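Side-chain contacts in sensor protein KdpD (Escherichia coli, PDB 4Y2F), which is a sensor histidine kinase of the potassium response, probably autophosphorylating and passing phosphate to a partner response regulator: residues Q19-T24 / L126-A131; Q27-A30 / R36-V39. All coordinates share one frame; numbering follows the deposited sequence.

Interaction 1 of 2, residues Q19-T24 / L126-A131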
ATOM      1  N   GLN A  19      -7.152  -7.337  15.185  1.00 35.14           N
ATOM      2  CA  GLN A  19      -6.099  -7.562  16.169  1.00 37.82           C
ATOM      3  C   GLN A  19      -4.844  -8.135  15.519  1.00 33.98           C
ATOM      4  O   GLN A  19      -3.724  -7.752  15.882  1.00 33.39           O
ATOM      5  CB  GLN A  19      -6.614  -8.463  17.295  1.00 42.03           C
ATOM      6  CG  GLN A  19      -5.552  -8.840  18.309  1.00 54.09           C
ATOM      7  CD  GLN A  19      -6.133  -9.234  19.650  1.00 64.36           C
ATOM      8  OE1 GLN A  19      -6.116  -8.450  20.598  1.00 69.66           O
ATOM      9  NE2 GLN A  19      -6.649 -10.455  19.739  1.00 74.60           N
ATOM     10  N   ASP A  20      -5.014  -9.054  14.562  1.00 32.76           N
ATOM     11  CA  ASP A  20      -3.888  -9.520  13.755  1.00 31.16           C
ATOM     12  C   ASP A  20      -3.173  -8.352  13.087  1.00 26.22           C
ATOM     13  O   ASP A  20      -1.941  -8.256  13.133  1.00 25.19           O
ATOM     14  CB  ASP A  20      -4.375 -10.488  12.670  1.00 28.56           C
ATOM     15  CG  ASP A  20      -4.691 -11.870  13.199  1.00 42.67           C
ATOM     16  OD1 ASP A  20      -4.432 -12.145  14.389  1.00 43.44           O
ATOM     17  OD2 ASP A  20      -5.189 -12.689  12.401  1.00 42.09           O
ATOM     18  N   ILE A  21      -3.936  -7.478  12.422  1.00 24.93           N
ATOM     19  CA  ILE A  21      -3.336  -6.346  11.717  1.00 23.60           C
ATOM     20  C   ILE A  21      -2.613  -5.430  12.696  1.00 24.72           C
ATOM     21  O   ILE A  21      -1.500  -4.964  12.423  1.00 24.82           O
ATOM     22  CB  ILE A  21      -4.393  -5.581  10.895  1.00 25.48           C
ATOM     23  CG1 ILE A  21      -5.017  -6.480   9.825  1.00 25.61           C
ATOM     24  CG2 ILE A  21      -3.802  -4.332  10.281  1.00 25.27           C
ATOM     25  CD1 ILE A  21      -4.021  -7.093   8.858  1.00 26.91           C
ATOM     26  N   ALA A  22      -3.237  -5.156  13.844  1.00 25.99           N
ATOM     27  CA  ALA A  22      -2.620  -4.293  14.843  1.00 25.37           C
ATOM     28  C   ALA A  22      -1.308  -4.884  15.344  1.00 25.02           C
ATOM     29  O   ALA A  22      -0.295  -4.181  15.436  1.00 27.08           O
ATOM     30  CB  ALA A  22      -3.588  -4.074  16.003  1.00 26.94           C
ATOM     31  N   ALA A  23      -1.303  -6.184  15.665  1.00 25.57           N
ATOM     32  CA  ALA A  23      -0.082  -6.813  16.161  1.00 27.17           C
ATOM     33  C   ALA A  23       1.026  -6.775  15.114  1.00 25.90           C
ATOM     34  O   ALA A  23       2.173  -6.428  15.422  1.00 25.45           O
ATOM     35  CB  ALA A  23      -0.367  -8.251  16.596  1.00 28.98           C
ATOM     36  N   THR A  24       0.696  -7.113  13.865  1.00 24.01           N
ATOM     37  CA  THR A  24       1.685  -7.059  12.797  1.00 25.36           C
ATOM     38  C   THR A  24       2.206  -5.644  12.606  1.00 25.84           C
ATOM     39  O   THR A  24       3.414  -5.425  12.476  1.00 21.43           O
ATOM     40  CB  THR A  24       1.049  -7.554  11.501  1.00 25.49           C
ATOM     41  OG1 THR A  24       0.743  -8.944  11.617  1.00 27.70           O
ATOM     42  CG2 THR A  24       1.992  -7.337  10.316  1.00 27.90           C
ATOM     43  N   LEU A 126      -0.110   3.769   5.154  1.00 16.34           N
ATOM     44  CA  LEU A 126      -1.014   3.531   4.036  1.00 15.40           C
ATOM     45  C   LEU A 126      -1.264   2.038   3.847  1.00 16.96           C
ATOM     46  O   LEU A 126      -2.405   1.619   3.616  1.00 16.70           O
ATOM     47  CB  LEU A 126      -0.422   4.144   2.773  1.00 18.95           C
ATOM     48  CG  LEU A 126      -1.160   3.945   1.460  1.00 25.64           C
ATOM     49  CD1 LEU A 126      -2.612   4.410   1.589  1.00 34.67           C
ATOM     50  CD2 LEU A 126      -0.442   4.741   0.403  1.00 28.86           C
ATOM     51  N   LEU A 127      -0.220   1.220   3.971  1.00 17.25           N
ATOM     52  CA  LEU A 127      -0.402  -0.224   3.838  1.00 15.10           C
ATOM     53  C   LEU A 127      -1.230  -0.782   4.991  1.00 14.61           C
ATOM     54  O   LEU A 127      -2.111  -1.628   4.781  1.00 16.77           O
ATOM     55  CB  LEU A 127       0.959  -0.911   3.769  1.00 16.47           C
ATOM     56  CG  LEU A 127       1.800  -0.704   2.521  1.00 27.69           C
ATOM     57  CD1 LEU A 127       2.857  -1.763   2.565  1.00 31.16           C
ATOM     58  CD2 LEU A 127       0.979  -0.865   1.259  1.00 30.41           C
ATOM     59  N   VAL A 128      -0.996  -0.298   6.217  1.00 14.28           N
ATOM     60  CA  VAL A 128      -1.814  -0.722   7.346  1.00 16.65           C
ATOM     61  C   VAL A 128      -3.274  -0.338   7.126  1.00 17.34           C
ATOM     62  O   VAL A 128      -4.189  -1.137   7.364  1.00 17.57           O
ATOM     63  CB  VAL A 128      -1.257  -0.143   8.658  1.00 15.10           C
ATOM     64  CG1 VAL A 128      -2.217  -0.442   9.799  1.00 18.45           C
ATOM     65  CG2 VAL A 128       0.131  -0.718   8.928  1.00 18.42           C
ATOM     66  N   ALA A 129      -3.510   0.890   6.662  1.00 16.19           N
ATOM     67  CA  ALA A 129      -4.872   1.351   6.432  1.00 17.09           C
ATOM     68  C   ALA A 129      -5.580   0.491   5.395  1.00 17.53           C
ATOM     69  O   ALA A 129      -6.758   0.168   5.559  1.00 19.42           O
ATOM     70  CB  ALA A 129      -4.864   2.815   5.992  1.00 18.20           C
ATOM     71  N   ASN A 130      -4.874   0.111   4.323  1.00 18.57           N
ATOM     72  CA  ASN A 130      -5.464  -0.748   3.299  1.00 18.83           C
ATOM     73  C   ASN A 130      -5.878  -2.091   3.885  1.00 19.21           C
ATOM     74  O   ASN A 130      -6.918  -2.645   3.509  1.00 19.10           O
ATOM     75  CB  ASN A 130      -4.454  -0.987   2.174  1.00 20.11           C
ATOM     76  CG  ASN A 130      -4.311   0.190   1.240  1.00 27.44           C
ATOM     77  OD1 ASN A 130      -5.088   1.140   1.292  1.00 38.31           O
ATOM     78  ND2 ASN A 130      -3.326   0.118   0.352  1.00 37.33           N
ATOM     79  N   ALA A 131      -5.073  -2.637   4.798  1.00 17.69           N
ATOM     80  CA  ALA A 131      -5.416  -3.915   5.418  1.00 18.32           C
ATOM     81  C   ALA A 131      -6.652  -3.786   6.301  1.00 20.51           C
ATOM     82  O   ALA A 131      -7.565  -4.618   6.237  1.00 21.54           O
ATOM     83  CB  ALA A 131      -4.218  -4.452   6.204  1.00 19.86           C
TER

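Interaction 2 of 2, residues Q27-A30 / R36-V39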
ATOM      1  N   GLN A  27       4.651  -4.751  15.429  1.00 23.01           N
ATOM      2  CA  GLN A  27       5.927  -5.450  15.307  1.00 26.56           C
ATOM      3  C   GLN A  27       6.823  -4.758  14.290  1.00 27.98           C
ATOM      4  O   GLN A  27       8.000  -4.478  14.558  1.00 23.28           O
ATOM      5  CB  GLN A  27       5.661  -6.895  14.886  1.00 28.07           C
ATOM      6  CG  GLN A  27       6.902  -7.741  14.606  1.00 28.73           C
ATOM      7  CD  GLN A  27       6.551  -9.112  14.064  1.00 35.51           C
ATOM      8  OE1 GLN A  27       5.993  -9.947  14.775  1.00 45.72           O
ATOM      9  NE2 GLN A  27       6.868  -9.346  12.802  1.00 42.66           N
ATOM     10  N   PHE A  28       6.268  -4.445  13.121  1.00 20.37           N
ATOM     11  CA  PHE A  28       7.095  -3.910  12.049  1.00 18.92           C
ATOM     12  C   PHE A  28       7.419  -2.438  12.263  1.00 21.09           C
ATOM     13  O   PHE A  28       8.528  -1.987  11.955  1.00 18.89           O
ATOM     14  CB  PHE A  28       6.416  -4.132  10.694  1.00 19.61           C
ATOM     15  CG  PHE A  28       6.646  -5.496  10.116  1.00 20.56           C
ATOM     16  CD1 PHE A  28       7.710  -5.718   9.250  1.00 23.87           C
ATOM     17  CD2 PHE A  28       5.817  -6.557  10.437  1.00 21.10           C
ATOM     18  CE1 PHE A  28       7.937  -6.973   8.719  1.00 27.40           C
ATOM     19  CE2 PHE A  28       6.037  -7.822   9.905  1.00 23.58           C
ATOM     20  CZ  PHE A  28       7.102  -8.025   9.037  1.00 27.64           C
ATOM     21  N   ILE A  29       6.469  -1.656  12.777  1.00 22.35           N
ATOM     22  CA  ILE A  29       6.787  -0.257  13.034  1.00 23.51           C
ATOM     23  C   ILE A  29       7.839  -0.149  14.138  1.00 20.97           C
ATOM     24  O   ILE A  29       8.777   0.653  14.045  1.00 24.25           O
ATOM     25  CB  ILE A  29       5.506   0.559  13.306  1.00 24.45           C
ATOM     26  CG1 ILE A  29       4.667   0.644  12.023  1.00 27.06           C
ATOM     27  CG2 ILE A  29       5.843   1.943  13.828  1.00 36.35           C
ATOM     28  CD1 ILE A  29       3.226   1.069  12.221  1.00 34.14           C
ATOM     29  N   ALA A  30       7.735  -0.993  15.172  1.00 25.49           N
ATOM     30  CA  ALA A  30       8.736  -1.019  16.240  1.00 35.08           C
ATOM     31  C   ALA A  30      10.120  -1.329  15.710  1.00 28.19           C
ATOM     32  O   ALA A  30      11.095  -0.657  16.066  1.00 36.94           O
ATOM     33  CB  ALA A  30       8.388  -2.075  17.283  1.00 36.56           C
ATOM     34  N   ARG A  36       8.326   2.375  20.054  1.00 12.99           N
ATOM     35  CA  ARG A  36       7.170   1.660  20.568  1.00 12.25           C
ATOM     36  C   ARG A  36       5.936   2.209  19.871  1.00 12.58           C
ATOM     37  O   ARG A  36       5.884   3.386  19.498  1.00 15.07           O
ATOM     38  CB  ARG A  36       7.056   1.858  22.081  1.00 13.88           C
ATOM     39  CG  ARG A  36       8.306   1.407  22.863  1.00 16.90           C
ATOM     40  CD  ARG A  36       8.569  -0.101  22.761  1.00 21.56           C
ATOM     41  NE  ARG A  36       9.919  -0.497  23.227  1.00 26.10           N
ATOM     42  CZ  ARG A  36      10.246  -0.813  24.486  1.00 27.17           C
ATOM     43  NH1 ARG A  36       9.313  -0.771  25.434  1.00 30.75           N
ATOM     44  NH2 ARG A  36      11.507  -1.184  24.806  1.00 24.18           N
ATOM     45  N   SER A  37       4.948   1.356  19.649  1.00 13.79           N
ATOM     46  CA  SER A  37       3.775   1.853  18.951  1.00 14.68           C
ATOM     47  C   SER A  37       2.538   1.130  19.436  1.00 14.68           C
ATOM     48  O   SER A  37       2.599   0.009  19.951  1.00 17.65           O
ATOM     49  CB  SER A  37       3.893   1.768  17.433  1.00 18.35           C
ATOM     50  OG  SER A  37       4.015   0.433  17.025  1.00 20.48           O
ATOM     51  N   GLN A  38       1.400   1.794  19.243  1.00 14.20           N
ATOM     52  CA  GLN A  38       0.105   1.225  19.578  1.00 13.51           C
ATOM     53  C   GLN A  38      -0.885   1.630  18.496  1.00 14.82           C
ATOM     54  O   GLN A  38      -1.059   2.827  18.224  1.00 14.48           O
ATOM     55  CB  GLN A  38      -0.372   1.819  20.897  1.00 16.37           C
ATOM     56  CG  GLN A  38      -1.783   1.420  21.250  1.00 21.80           C
ATOM     57  CD  GLN A  38      -1.843   0.012  21.766  1.00 31.06           C
ATOM     58  OE1 GLN A  38      -1.252  -0.298  22.794  1.00 38.36           O
ATOM     59  NE2 GLN A  38      -2.552  -0.861  21.052  1.00 36.63           N
ATOM     60  N   VAL A  39      -1.520   0.638  17.887  1.00 16.07           N
ATOM     61  CA  VAL A  39      -2.625   0.860  16.966  1.00 14.33           C
ATOM     62  C   VAL A  39      -3.917   0.954  17.768  1.00 15.37           C
ATOM     63  O   VAL A  39      -4.162   0.148  18.680  1.00 17.02           O
ATOM     64  CB  VAL A  39      -2.682  -0.263  15.913  1.00 15.18           C
ATOM     65  CG1 VAL A  39      -3.996  -0.227  15.133  1.00 17.90           C
ATOM     66  CG2 VAL A  39      -1.490  -0.141  14.954  1.00 17.01           C
TER

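Interaction 1 of 2, residues Q19-T24 / L126-A131
Ile21 reaches Ala131 and Val128 because its first torsion (chi1 -61°) sets CG2 anti to the backbone N and brings CG1 beside that N, while a second turn of similar sign (chi2 -57°) folds CD1 back into a compact side chain. Both methyls then face helix 115-142. CD1 makes the closest approach, 3.7 Å from CB of Ala131. CG2 meets the same methyl from the same side, 4.1 Å from CB of Ala131, so the alanine rests against both methyls of the isoleucine. The nearest backbones, at Ile21 and Ala131, stand 7.1 Å apart from CA to CA; a methyl is all that the second helix puts forward at this position. One turn back, Val128 extends the surface, its CG1 lying anti to the backbone N (chi1 173°) and 4.2 Å from CG2 of Ile21, a lighter touch. Every contact across the interface is aliphatic and no hydrogen bond crosses it, so the fit depends on the shape of buried methyl groups. Ile21 also meets Leu132 and Leu135, and its neighbours include Leu12 of helix 4-13, so a third helix closes over the same side chain. Further round helix 115-142, Leu126 and Leu127 pack against Leu127 and Leu126 of the second subunit, so this helix serves both the core and the dimer. The residues met by Ile21 on it, at 128, 131, 132 and 135, have the spacing of a knobs-into-holes socket, consistent with the helical layer of a dimeric GAF domain.

Interaction 2 of 2, residues Q27-A30 / R36-V39
Across from Ile29 and Ala30, the strand makes its nearest backbone approach at Arg36, whose CA lies 5.3 Å from CA of Ala30. The arginine side chain starts out away from the helix, and its backbone is hydrogen-bonded to Glu105 in the adjacent strand 97-106. Ser37 comes next and carries the contact. Its CB points at the helix, and a chi1 of 63° sets OG between its own backbone N and carbonyl carbon. From there OG sits 4.0 Å from CG2 of Ile29 and 4.0 Å from CB of Ile29, alongside the branch point of that residue. The Ser37 CB joins in, 4.1 Å from the same Ile29 CG2, while Ala30 comes nearest with its backbone, its N 4.4 Å from Ser37 OG. Gln38 turns to the other side of the sheet, among Pro50, Pro54 and Trp60, and its amide reaches forward along the strand: NE2 donates to the carbonyl O of Val39 at 3.0 Å. That bond is nearly straight (172° at the hydrogen) and close to the Gln38 amide plane, which probably fixes the rotation of the amide. The donor is tilted 33° from the plane of the carbonyl. Val39 returns to the helix side, and its backbone N bonds to OE2 of Glu26, a polar tie between helix 18-33 and the strand. Taken together, the chemistry implies close approach without directionality at Ser37: a small hydroxyl rests on aliphatic carbon with no hydrogen bond between the two segments, and the polar link is made one turn earlier on the helix.

The two contacts show how one helix can serve two layers of a fold. Helix 18-33 supplies the first segment of each: its early turns meet the long helix 115-142 in interaction 1, and its later turns meet strand 35-42 in interaction 2. Their centres lie about 11 Å apart, and they touch directly where CB of Ala22 packs 3.9 Å from CB of Val39. Along the chain, interaction 2 is local and nested inside the far longer loop closed by interaction 1. Helix 18-33 thus joins the antiparallel sheet of the GAF domain to the helix that also packs against the second subunit.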